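Acetoin utilization protein (Exiguobacterium sibiricum, PDB 2Q04) probably transfers an acetyl group from acetyl-coenzyme A to an acceptor, perhaps in connection with acetoin utilization. Local coordinates at residues G23-Q28 with I63-Q68; E135-W140 with P179-M184. All coordinates share one frame; numbering follows the deposited sequence. Where two conformers were deposited one is given.

Overall arrangement
Interaction 1 is complete before the chain reaches interaction 2, and the chain's centre falls between them; their own centres are about 25 Å apart and their nearest atoms about 13 Å apart. They do not touch, but one mixed sheet links them. Interaction 1 lies where strand 19-23 runs out beside strand 62-68; from there the pairing passes through strands 71-79 and 95-103 to strand 130-135, whose end meets the start of strand 182-187 in interaction 2. Strands 95-103 and 130-135 run parallel, probably the pair that in GNAT enzymes splays around acetyl-coenzyme A, so interaction 2 would sit at the end of one of these two strands, and interaction 1 two strands away from strand 95-103.

Interaction 1 (G23-Q28 with I63-Q68); sequences GPVTSQ and IIIARQ
Gly-23 and Ile-64 bring their CA atoms to 4.2 Å at the end of an antiparallel strand pair, just where the chain, at the end of strand 19-23, turns away from strand 62-68 through a cis peptide bond between Gly-23 and Pro-24. One backbone bond holds the departing chain: Val-25 N donates to Ile-63 O at 2.9 Å with an N-H...O angle of 163°. The same oxygen also receives a CA-H...O contact from Pro-24 CA at 3.5 Å. A water accepts from Ile-63 N at 2.9 Å and lies near Val-25 O, although its spacing there is too short to be trusted. Gly-23 must be bare, since a CB on it would run into Ile-64 CA and Ile-63 O.

In this mixed sheet of the GNAT-type fold, successive residues of strand 62-68 serve different faces. Ile-64 looks to helix 112-121, and its CG1 lies 3.8 Å from Gly-23 CA while its CD1 reaches on to Pro-24 CA at 3.9 Å. Ile-65 works on the other face, which Ile-63 shares by packing on helix 45-56. Val-25 has CG1 anti to the backbone N (chi1 -177°), which turns CG2 to the side of its own N-H; CG2 thus sits 3.6 Å from Ile-63 O and 3.8 Å from Ile-65 CG1. The Val-25 and Ile-65 side chains meet at about a right angle, beside Tyr-33 and Ile-72, which also touch Ile-65.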
loop_
_atom_site.group_PDB
_atom_site.type_symbol
_atom_site.label_atom_id
_atom_site.label_comp_id
_atom_site.label_asym_id
_atom_site.label_seq_id
_atom_site.Cartn_x
_atom_site.Cartn_y
_atom_site.Cartn_z
ATOM N N GLY A 23 7.841 10.952 3.005
ATOM C CA GLY A 23 8.464 10.034 2.072
ATOM C C GLY A 23 8.270 10.509 0.645
ATOM O O GLY A 23 7.604 11.528 0.417
ATOM N N PRO A 24 8.819 9.749 -0.345
ATOM C CA PRO A 24 9.563 8.494 -0.123
ATOM C C PRO A 24 10.909 8.697 0.602
ATOM O O PRO A 24 11.647 9.656 0.315
ATOM C CB PRO A 24 9.790 7.950 -1.555
ATOM C CG PRO A 24 8.889 8.759 -2.440
ATOM C CD PRO A 24 8.705 10.069 -1.781
ATOM N N VAL A 25 11.199 7.798 1.543
ATOM C CA VAL A 25 12.432 7.840 2.337
ATOM C C VAL A 25 13.482 6.937 1.695
ATOM O O VAL A 25 13.181 5.818 1.292
ATOM C CB VAL A 25 12.169 7.343 3.798
ATOM C CG1 VAL A 25 13.416 7.463 4.639
ATOM C CG2 VAL A 25 11.003 8.123 4.433
ATOM N N THR A 26 14.714 7.418 1.615
ATOM C CA THR A 26 15.790 6.644 0.995
ATOM C C THR A 26 16.160 5.463 1.864
ATOM O O THR A 26 15.906 5.464 3.068
ATOM C CB THR A 26 17.046 7.485 0.781
ATOM O OG1 THR A 26 17.562 7.895 2.043
ATOM C CG2 THR A 26 16.743 8.704 -0.073
ATOM N N SER A 27 16.775 4.456 1.243
ATOM C CA SER A 27 17.234 3.264 1.952
ATOM C C SER A 27 18.216 3.632 3.057
ATOM O O SER A 27 18.102 3.146 4.189
ATOM C CB SER A 27 17.912 2.300 0.974
ATOM O OG SER A 27 17.040 1.935 -0.061
ATOM N N GLN A 28 19.188 4.487 2.719
ATOM C CA GLN A 28 20.221 4.898 3.662
ATOM C C GLN A 28 19.608 5.436 4.944
ATOM O O GLN A 28 20.021 5.059 6.038
ATOM C CB GLN A 28 21.129 5.964 3.033
ATOM N N ILE A 63 8.841 4.161 -0.013
ATOM C CA ILE A 63 8.433 3.888 1.357
ATOM C C ILE A 63 8.095 5.212 2.053
ATOM O O ILE A 63 8.953 6.049 2.248
ATOM C CB ILE A 63 9.565 3.171 2.159
ATOM C CG1 ILE A 63 9.940 1.818 1.503
ATOM C CG2 ILE A 63 9.145 2.972 3.627
ATOM C CD1 ILE A 63 8.846 0.756 1.571
ATOM N N ILE A 64 6.820 5.415 2.334
ATOM C CA ILE A 64 6.381 6.550 3.117
ATOM C C ILE A 64 6.133 6.050 4.537
ATOM O O ILE A 64 5.545 4.975 4.733
ATOM C CB ILE A 64 5.078 7.191 2.526
ATOM C CG1 ILE A 64 5.396 7.969 1.233
ATOM C CG2 ILE A 64 4.423 8.135 3.547
ATOM C CD1 ILE A 64 5.894 7.102 0.082
ATOM N N ILE A 65 6.606 6.812 5.526
ATOM C CA ILE A 65 6.578 6.364 6.927
ATOM C C ILE A 65 5.837 7.323 7.841
ATOM O O ILE A 65 5.768 8.511 7.572
ATOM C CB ILE A 65 8.000 6.194 7.478
ATOM C CG1 ILE A 65 8.752 7.550 7.468
ATOM C CG2 ILE A 65 8.757 5.147 6.669
ATOM C CD1 ILE A 65 10.092 7.502 8.133
ATOM N N ALA A 66 5.227 6.767 8.887
ATOM C CA ALA A 66 4.704 7.551 9.999
ATOM C C ALA A 66 5.691 7.364 11.128
ATOM O O ALA A 66 5.936 6.239 11.564
ATOM C CB ALA A 66 3.344 7.071 10.400
ATOM N N ARG A 67 6.257 8.472 11.604
ATOM C CA ARG A 67 7.453 8.419 12.412
ATOM C C ARG A 67 7.386 9.328 13.650
ATOM O O ARG A 67 6.807 10.410 13.611
ATOM C CB ARG A 67 8.652 8.821 11.536
ATOM C CG ARG A 67 9.966 8.843 12.238
ATOM C CD ARG A 67 11.095 9.295 11.299
ATOM N NE ARG A 67 10.866 10.635 10.725
ATOM C CZ ARG A 67 10.993 11.789 11.406
ATOM N NH1 ARG A 67 11.235 11.782 12.703
ATOM N NH2 ARG A 67 10.806 12.947 10.791
ATOM N N GLN A 68 7.948 8.836 14.756
ATOM C CA GLN A 68 8.178 9.635 15.950
ATOM C C GLN A 68 9.622 9.442 16.350
ATOM O O GLN A 68 10.000 8.372 16.769
ATOM C CB GLN A 68 7.266 9.187 17.090
ATOM C CG GLN A 68 5.895 9.847 17.101
ATOM C CD GLN A 68 5.139 9.612 18.414
ATOM O OE1 GLN A 68 5.346 8.598 19.096
ATOM N NE2 GLN A 68 4.262 10.550 18.771
HETATM O O HOH W 1 11.520 5.069 -0.369
#

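Interaction 2 (E135-W140 with P179-M184); sequences EYYWHW and PANCLM. With EDO (1,2-ethanediol), chain J; EDO (1,2-ethanediol), chain K.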
loop_
_atom_site.group_PDB
_atom_site.type_symbol
_atom_site.label_atom_id
_atom_site.label_comp_id
_atom_site.label_asym_id
_atom_site.label_seq_id
_atom_site.Cartn_x
_atom_site.Cartn_y
_atom_site.Cartn_z
ATOM N N GLU A 135 -5.752 -6.976 -0.591
ATOM C CA GLU A 135 -5.909 -7.116 0.872
ATOM C C GLU A 135 -6.581 -8.450 1.191
ATOM O O GLU A 135 -7.632 -8.756 0.654
ATOM C CB GLU A 135 -6.743 -5.951 1.432
ATOM C CG GLU A 135 -5.987 -4.595 1.487
ATOM C CD GLU A 135 -4.923 -4.546 2.596
ATOM O OE1 GLU A 135 -5.058 -5.299 3.577
ATOM O OE2 GLU A 135 -3.951 -3.747 2.479
ATOM N N TYR A 136 -5.943 -9.245 2.055
ATOM C CA TYR A 136 -6.439 -10.556 2.421
ATOM C C TYR A 136 -6.694 -10.629 3.925
ATOM O O TYR A 136 -5.852 -10.212 4.722
ATOM C CB TYR A 136 -5.423 -11.617 2.045
ATOM C CG TYR A 136 -4.966 -11.553 0.613
ATOM C CD1 TYR A 136 -5.525 -12.385 -0.355
ATOM C CD2 TYR A 136 -3.955 -10.688 0.227
ATOM C CE1 TYR A 136 -5.088 -12.348 -1.680
ATOM C CE2 TYR A 136 -3.516 -10.635 -1.100
ATOM C CZ TYR A 136 -4.085 -11.472 -2.042
ATOM O OH TYR A 136 -3.646 -11.441 -3.336
ATOM N N TYR A 137 -7.805 -11.264 4.311
ATOM C CA TYR A 137 -8.220 -11.319 5.730
ATOM C C TYR A 137 -7.106 -11.882 6.646
ATOM O O TYR A 137 -7.034 -11.538 7.836
ATOM C CB TYR A 137 -9.497 -12.177 5.894
ATOM C CG TYR A 137 -9.202 -13.652 6.127
ATOM C CD1 TYR A 137 -8.799 -14.112 7.388
ATOM C CD2 TYR A 137 -9.280 -14.576 5.090
ATOM C CE1 TYR A 137 -8.491 -15.442 7.604
ATOM C CE2 TYR A 137 -8.991 -15.927 5.305
ATOM C CZ TYR A 137 -8.577 -16.346 6.559
ATOM O OH TYR A 137 -8.264 -17.675 6.782
ATOM N N TRP A 138 -6.261 -12.762 6.093
ATOM C CA TRP A 138 -5.254 -13.493 6.905
ATOM C C TRP A 138 -3.996 -12.656 7.312
ATOM O O TRP A 138 -3.069 -13.191 7.929
ATOM C CB TRP A 138 -4.836 -14.817 6.212
ATOM C CG TRP A 138 -4.400 -14.672 4.758
ATOM C CD1 TRP A 138 -3.227 -14.155 4.306
ATOM C CD2 TRP A 138 -5.117 -15.117 3.593
ATOM N NE1 TRP A 138 -3.182 -14.208 2.932
ATOM C CE2 TRP A 138 -4.326 -14.812 2.474
ATOM C CE3 TRP A 138 -6.359 -15.718 3.393
ATOM C CZ2 TRP A 138 -4.738 -15.092 1.162
ATOM C CZ3 TRP A 138 -6.771 -16.000 2.080
ATOM C CH2 TRP A 138 -5.964 -15.690 0.995
ATOM N N HIS A 139 -3.993 -11.366 6.958
ATOM C CA HIS A 139 -2.920 -10.455 7.358
ATOM C C HIS A 139 -3.452 -9.338 8.277
ATOM O O HIS A 139 -2.697 -8.463 8.696
ATOM C CB HIS A 139 -2.254 -9.833 6.118
ATOM C CG HIS A 139 -1.608 -10.834 5.206
ATOM N ND1 HIS A 139 -1.828 -10.854 3.847
ATOM C CD2 HIS A 139 -0.754 -11.854 5.463
ATOM C CE1 HIS A 139 -1.130 -11.837 3.305
ATOM N NE2 HIS A 139 -0.473 -12.459 4.265
ATOM N N TRP A 140 -4.735 -9.415 8.632
ATOM C CA TRP A 140 -5.389 -8.362 9.413
ATOM C C TRP A 140 -5.313 -8.673 10.902
ATOM O O TRP A 140 -5.485 -9.810 11.308
ATOM C CB TRP A 140 -6.855 -8.208 8.990
ATOM C CG TRP A 140 -7.033 -7.842 7.544
ATOM C CD1 TRP A 140 -6.090 -7.292 6.709
ATOM C CD2 TRP A 140 -8.257 -7.858 6.799
ATOM N NE1 TRP A 140 -6.635 -7.049 5.474
ATOM C CE2 TRP A 140 -7.964 -7.376 5.501
ATOM C CE3 TRP A 140 -9.568 -8.267 7.090
ATOM C CZ2 TRP A 140 -8.934 -7.295 4.491
ATOM C CZ3 TRP A 140 -10.536 -8.184 6.080
ATOM C CH2 TRP A 140 -10.212 -7.692 4.803
ATOM N N PRO A 179 -15.113 -13.439 0.306
ATOM C CA PRO A 179 -15.680 -12.139 -0.070
ATOM C C PRO A 179 -15.061 -10.934 0.659
ATOM O O PRO A 179 -15.144 -9.819 0.169
ATOM C CB PRO A 179 -17.144 -12.268 0.314
ATOM C CG PRO A 179 -17.418 -13.665 0.310
ATOM C CD PRO A 179 -16.162 -14.388 0.679
ATOM N N ALA A 180 -14.495 -11.159 1.838
ATOM C CA ALA A 180 -13.871 -10.074 2.593
ATOM C C ALA A 180 -12.592 -9.575 1.902
ATOM O O ALA A 180 -12.247 -8.383 1.990
ATOM C CB ALA A 180 -13.567 -10.507 4.007
ATOM N N ASN A 181 -11.881 -10.477 1.221
ATOM C CA ASN A 181 -10.685 -10.075 0.457
ATOM C C ASN A 181 -11.097 -9.140 -0.662
ATOM O O ASN A 181 -12.263 -9.132 -1.080
ATOM C CB ASN A 181 -9.963 -11.285 -0.129
ATOM C CG ASN A 181 -9.552 -12.286 0.916
ATOM O OD1 ASN A 181 -9.411 -11.955 2.097
ATOM N ND2 ASN A 181 -9.365 -13.530 0.497
ATOM N N CYS A 182 -10.165 -8.346 -1.151
ATOM C CA CYS A 182 -10.485 -7.444 -2.232
ATOM C C CYS A 182 -9.284 -6.916 -3.003
ATOM O O CYS A 182 -8.168 -6.848 -2.495
ATOM C CB CYS A 182 -11.326 -6.258 -1.714
ATOM S SG CYS A 182 -10.460 -5.122 -0.582
ATOM N N LEU A 183 -9.537 -6.588 -4.255
ATOM C CA LEU A 183 -8.606 -5.887 -5.084
ATOM C C LEU A 183 -9.098 -4.473 -5.193
ATOM O O LEU A 183 -10.281 -4.237 -5.409
ATOM C CB LEU A 183 -8.566 -6.522 -6.484
ATOM C CG LEU A 183 -7.970 -5.690 -7.628
ATOM C CD1 LEU A 183 -6.446 -5.542 -7.474
ATOM C CD2 LEU A 183 -8.316 -6.342 -8.952
HETATM N N MSE A 184 -8.209 -3.531 -5.017
HETATM C CA MSE A 184 -8.553 -2.128 -5.183
HETATM C C MSE A 184 -7.510 -1.484 -6.029
HETATM O O MSE A 184 -6.393 -1.985 -6.124
HETATM C CB MSE A 184 -8.629 -1.419 -3.830
HETATM C CG MSE A 184 -9.633 -2.001 -2.892
HETATM SE SE MSE A 184 -9.727 -1.028 -1.272
HETATM C CE MSE A 184 -10.399 0.655 -1.975
HETATM C C1 EDO J . -3.795 -4.491 7.498
HETATM O O1 EDO J . -4.725 -4.003 6.504
HETATM C C2 EDO J . -2.448 -4.780 6.865
HETATM O O2 EDO J . -1.704 -5.663 7.700
HETATM C C1 EDO K . -14.656 -10.484 -5.385
HETATM O O1 EDO K . -14.510 -10.046 -6.755
HETATM C C2 EDO K . -13.759 -9.638 -4.473
HETATM O O2 EDO K . -14.129 -9.776 -3.086
#
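Asn-181 reaches over to the turn after strand 130-135 and takes hold of it through its amide oxygen: OD1 accepts from Tyr-137 N at 2.8 Å, the donor tilted 28° from the carbonyl plane. That N-H stands at the start of a short 3-10 turn, 137-139. CG sits anti to the carbonyl carbon (chi1 -57°), which carries the amide toward the turn; its plane there is nearly that of the Tyr-137 ring, with OD1 at the ring's edge. ND2 comes 3.9 Å from Trp-138 CZ3, the two planes steeply inclined, and makes a weak hydrogen bond to Glu-174 O. Cut back to an alanine, this position is likely to leave the Tyr-137 N-H without its acceptor and to give up the weak bond to Glu-174 O.

Glu-135 and Cys-182 form an antiparallel hydrogen-bonded pair where strands 130-135 and 182-187 of the central GNAT sheet meet. Glu-135 N donates to Cys-182 O at 3.1 Å, and Cys-182 N returns a bond to Glu-135 O. Beyond this pair the Glu-135 side chain bends away at chi2 (-73°) and comes within about 4 Å of a bound calcium ion. Its OE1 is gripped twice, by Trp-140 NE1 at 3.0 Å, in the indole plane, and by an ethanediol hydroxyl, probably from the crystallisation liquor. The far edge of that indole brings CH2 to 3.5 Å from Ala-180 O, an oxygen also hydrogen-bonded to Arg-153, while Tyr-152 stacks on Trp-140.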